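Local coordinates for queuine lyase ([Clostridium] spiroforme DSM 1552, PDB 6P78), which probably uses an iron-sulfur cluster and S-adenosylmethionine in radical chemistry to split a carbon-nitrogen bond of queuine, at residues I205-N210 / K223-E228. Sequence-based numbering, arbitrary orientation.
Sequences INIYRN and KWFDEE. With SAM (S-adenosylmethionine), chain D.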
loop_
_atom_site.group_PDB
_atom_site.type_symbol
_atom_site.label_atom_id
_atom_site.label_comp_id
_atom_site.label_asym_id
_atom_site.label_seq_id
_atom_site.Cartn_x
_atom_site.Cartn_y
_atom_site.Cartn_z
ATOM N N ILE A 205 -0.134 8.474 3.445
ATOM C CA ILE A 205 -0.873 9.591 2.853
ATOM C C ILE A 205 -0.405 9.766 1.418
ATOM O O ILE A 205 0.745 10.159 1.177
ATOM C CB ILE A 205 -0.660 10.896 3.630
ATOM C CG1 ILE A 205 -1.050 10.719 5.091
ATOM C CG2 ILE A 205 -1.467 12.000 2.971
ATOM C CD1 ILE A 205 -2.486 10.386 5.285
ATOM N N ASN A 206 -1.281 9.490 0.454
ATOM C CA ASN A 206 -0.921 9.559 -0.961
ATOM C C ASN A 206 -1.608 10.760 -1.602
ATOM O O ASN A 206 -2.826 10.750 -1.784
ATOM C CB ASN A 206 -1.324 8.270 -1.671
ATOM C CG ASN A 206 -0.564 7.068 -1.167
ATOM O OD1 ASN A 206 0.674 7.050 -1.184
ATOM N ND2 ASN A 206 -1.290 6.049 -0.732
ATOM N N ILE A 207 -0.841 11.785 -1.963
ATOM C CA ILE A 207 -1.408 12.872 -2.759
ATOM C C ILE A 207 -1.732 12.356 -4.153
ATOM O O ILE A 207 -0.880 11.772 -4.839
ATOM C CB ILE A 207 -0.448 14.065 -2.827
ATOM C CG1 ILE A 207 -0.094 14.544 -1.423
ATOM C CG2 ILE A 207 -1.097 15.195 -3.636
ATOM C CD1 ILE A 207 -1.315 14.986 -0.611
ATOM N N TYR A 208 -2.966 12.585 -4.595
ATOM C CA TYR A 208 -3.438 11.956 -5.822
ATOM C C TYR A 208 -2.671 12.462 -7.044
ATOM O O TYR A 208 -2.422 13.661 -7.185
ATOM C CB TYR A 208 -4.941 12.214 -6.005
ATOM C CG TYR A 208 -5.488 11.413 -7.147
ATOM C CD1 TYR A 208 -5.544 10.033 -7.070
ATOM C CD2 TYR A 208 -5.893 12.029 -8.331
ATOM C CE1 TYR A 208 -5.992 9.267 -8.137
ATOM C CE2 TYR A 208 -6.351 11.281 -9.406
ATOM C CZ TYR A 208 -6.408 9.899 -9.297
ATOM O OH TYR A 208 -6.867 9.147 -10.365
ATOM N N ARG A 209 -2.316 11.545 -7.943
ATOM C CA ARG A 209 -1.671 11.880 -9.204
ATOM C C ARG A 209 -2.588 11.524 -10.374
ATOM O O ARG A 209 -3.111 10.406 -10.446
ATOM C CB ARG A 209 -0.321 11.150 -9.341
ATOM C CG ARG A 209 0.398 11.441 -10.665
ATOM C CD ARG A 209 1.770 10.772 -10.730
ATOM N NE ARG A 209 1.651 9.314 -10.765
ATOM C CZ ARG A 209 2.672 8.476 -10.937
ATOM N NH1 ARG A 209 3.913 8.939 -11.092
ATOM N NH2 ARG A 209 2.453 7.168 -10.961
ATOM N N ASN A 210 -2.784 12.471 -11.290
ATOM C CA ASN A 210 -3.517 12.173 -12.511
ATOM C C ASN A 210 -2.838 11.031 -13.261
ATOM O O ASN A 210 -1.607 10.916 -13.277
ATOM C CB ASN A 210 -3.606 13.417 -13.393
ATOM C CG ASN A 210 -4.618 14.412 -12.874
ATOM O OD1 ASN A 210 -5.514 14.045 -12.132
ATOM N ND2 ASN A 210 -4.475 15.672 -13.252
ATOM N N LYS A 223 -3.723 22.038 -2.682
ATOM C CA LYS A 223 -3.055 23.230 -2.181
ATOM C C LYS A 223 -3.402 23.462 -0.716
ATOM O O LYS A 223 -2.539 23.811 0.102
ATOM C CB LYS A 223 -3.457 24.435 -3.036
ATOM C CG LYS A 223 -2.754 25.738 -2.710
ATOM C CD LYS A 223 -3.156 26.802 -3.745
ATOM C CE LYS A 223 -2.604 28.165 -3.410
ATOM N NZ LYS A 223 -1.150 28.206 -3.712
ATOM N N TRP A 224 -4.674 23.299 -0.374
ATOM C CA TRP A 224 -5.093 23.536 1.001
ATOM C C TRP A 224 -4.471 22.504 1.933
ATOM O O TRP A 224 -3.936 22.846 2.994
ATOM C CB TRP A 224 -6.622 23.503 1.093
ATOM C CG TRP A 224 -7.144 23.231 2.469
ATOM C CD1 TRP A 224 -7.315 24.144 3.470
ATOM C CD2 TRP A 224 -7.594 21.971 2.992
ATOM N NE1 TRP A 224 -7.828 23.535 4.584
ATOM C CE2 TRP A 224 -8.015 22.204 4.320
ATOM C CE3 TRP A 224 -7.696 20.679 2.468
ATOM C CZ2 TRP A 224 -8.516 21.186 5.133
ATOM C CZ3 TRP A 224 -8.189 19.664 3.281
ATOM C CH2 TRP A 224 -8.590 19.925 4.599
ATOM N N PHE A 225 -4.502 21.240 1.525
ATOM C CA PHE A 225 -3.977 20.170 2.361
ATOM C C PHE A 225 -2.482 20.342 2.577
ATOM O O PHE A 225 -1.984 20.168 3.696
ATOM C CB PHE A 225 -4.294 18.818 1.722
ATOM C CG PHE A 225 -3.951 17.648 2.589
ATOM C CD1 PHE A 225 -4.796 17.249 3.608
ATOM C CD2 PHE A 225 -2.775 16.941 2.380
ATOM C CE1 PHE A 225 -4.483 16.161 4.410
ATOM C CE2 PHE A 225 -2.454 15.857 3.185
ATOM C CZ PHE A 225 -3.314 15.474 4.204
ATOM N N ASP A 226 -1.761 20.751 1.533
ATOM C CA ASP A 226 -0.315 20.895 1.656
ATOM C C ASP A 226 0.058 21.907 2.731
ATOM O O ASP A 226 1.052 21.724 3.440
ATOM C CB ASP A 226 0.286 21.285 0.312
ATOM C CG ASP A 226 1.776 21.436 0.382
ATOM O OD1 ASP A 226 2.450 20.417 0.649
ATOM O OD2 ASP A 226 2.265 22.569 0.188
ATOM N N GLU A 227 -0.731 22.970 2.887
ATOM C CA GLU A 227 -0.419 23.951 3.920
ATOM C C GLU A 227 -1.035 23.584 5.265
ATOM O O GLU A 227 -0.377 23.715 6.302
ATOM C CB GLU A 227 -0.873 25.349 3.490
ATOM C CG GLU A 227 -2.372 25.482 3.251
ATOM C CD GLU A 227 -2.759 26.731 2.460
ATOM O OE1 GLU A 227 -3.870 26.747 1.873
ATOM O OE2 GLU A 227 -1.955 27.690 2.431
ATOM N N GLU A 228 -2.275 23.092 5.266
ATOM C CA GLU A 228 -2.988 22.880 6.523
ATOM C C GLU A 228 -2.465 21.666 7.277
ATOM O O GLU A 228 -2.440 21.673 8.512
ATOM C CB GLU A 228 -4.485 22.730 6.253
ATOM C CG GLU A 228 -5.306 22.291 7.463
ATOM C CD GLU A 228 -5.728 23.445 8.355
ATOM O OE1 GLU A 228 -5.082 24.519 8.300
ATOM O OE2 GLU A 228 -6.716 23.278 9.112
HETATM N N SAM D . -4.827 -3.639 -3.671
HETATM C CA SAM D . -4.759 -3.183 -2.293
HETATM C C SAM D . -5.944 -2.275 -1.992
HETATM O O SAM D . -6.445 -2.264 -0.865
HETATM O OXT SAM D . -6.448 -1.573 -2.880
HETATM C CB SAM D . -3.425 -2.483 -2.047
HETATM C CG SAM D . -3.341 -0.982 -2.337
HETATM S SD SAM D . -2.970 -0.505 -4.049
HETATM C CE SAM D . -1.828 -1.820 -4.566
HETATM C "C5'" SAM D . -1.815 0.903 -3.919
HETATM C "C4'" SAM D . -2.283 2.287 -3.413
HETATM O "O4'" SAM D . -1.749 3.337 -4.211
HETATM C "C3'" SAM D . -3.788 2.543 -3.405
HETATM O "O3'" SAM D . -4.414 2.011 -2.251
HETATM C "C2'" SAM D . -3.856 4.063 -3.442
HETATM O "O2'" SAM D . -3.843 4.589 -2.109
HETATM C "C1'" SAM D . -2.572 4.482 -4.157
HETATM N N9 SAM D . -2.833 5.034 -5.520
HETATM C C8 SAM D . -3.349 4.399 -6.631
HETATM N N7 SAM D . -3.429 5.281 -7.653
HETATM C C5 SAM D . -2.967 6.478 -7.213
HETATM C C6 SAM D . -2.832 7.725 -7.813
HETATM N N6 SAM D . -3.174 7.915 -9.083
HETATM N N1 SAM D . -2.326 8.772 -7.085
HETATM C C2 SAM D . -1.977 8.608 -5.763
HETATM N N3 SAM D . -2.107 7.387 -5.167
HETATM C C4 SAM D . -2.589 6.329 -5.882
#
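Phe225 of helix 219-228 packs against Ile205 and Ile207 of strand 203-207, the central strand of the small parallel sheet in this radical SAM core. The apolar contact is modest and buried. CG2 of Ile205 lies 4.0 Å from CE2 of Phe225, and CD1 of Ile207 comes within 3.9 Å of CD2 of the same ring, so two isoleucines spaced two residues apart touch neighbouring carbons on one side of the phenyl group. The first torsion of Phe225 (chi1 -173°) swings the ring away from its own amide nitrogen, and its CD2/CE2 rim is what the two isoleucines meet; Ile207 reaches it through its longer branch, Ile205 through its methyl branch. Val179 and Tyr240 from the two flanking strands, together with Ile189 of helix 186-199, also touch Phe225 and extend this core.

The intervening residue, Asn206, directs its side chain to the cofactor side of the strand, where ND2 makes a weak hydrogen bond to O2' of S-adenosylmethionine and the residue also touches the bound queuine. Past the strand end, polar contacts hold the adenine by its Watson-Crick edge. Arg209 N donates to N1 of the cofactor at 2.9 Å. In return, N6 of S-adenosylmethionine donates to Arg209 O in a nearly straight bond of 2.8 Å. Both bonds use backbone atoms of Arg209, so this recognition does not depend on the arginine side chain. The Tyr208 ring meets the same amino group obliquely, with CE1 3.3 Å from N6 of S-adenosylmethionine.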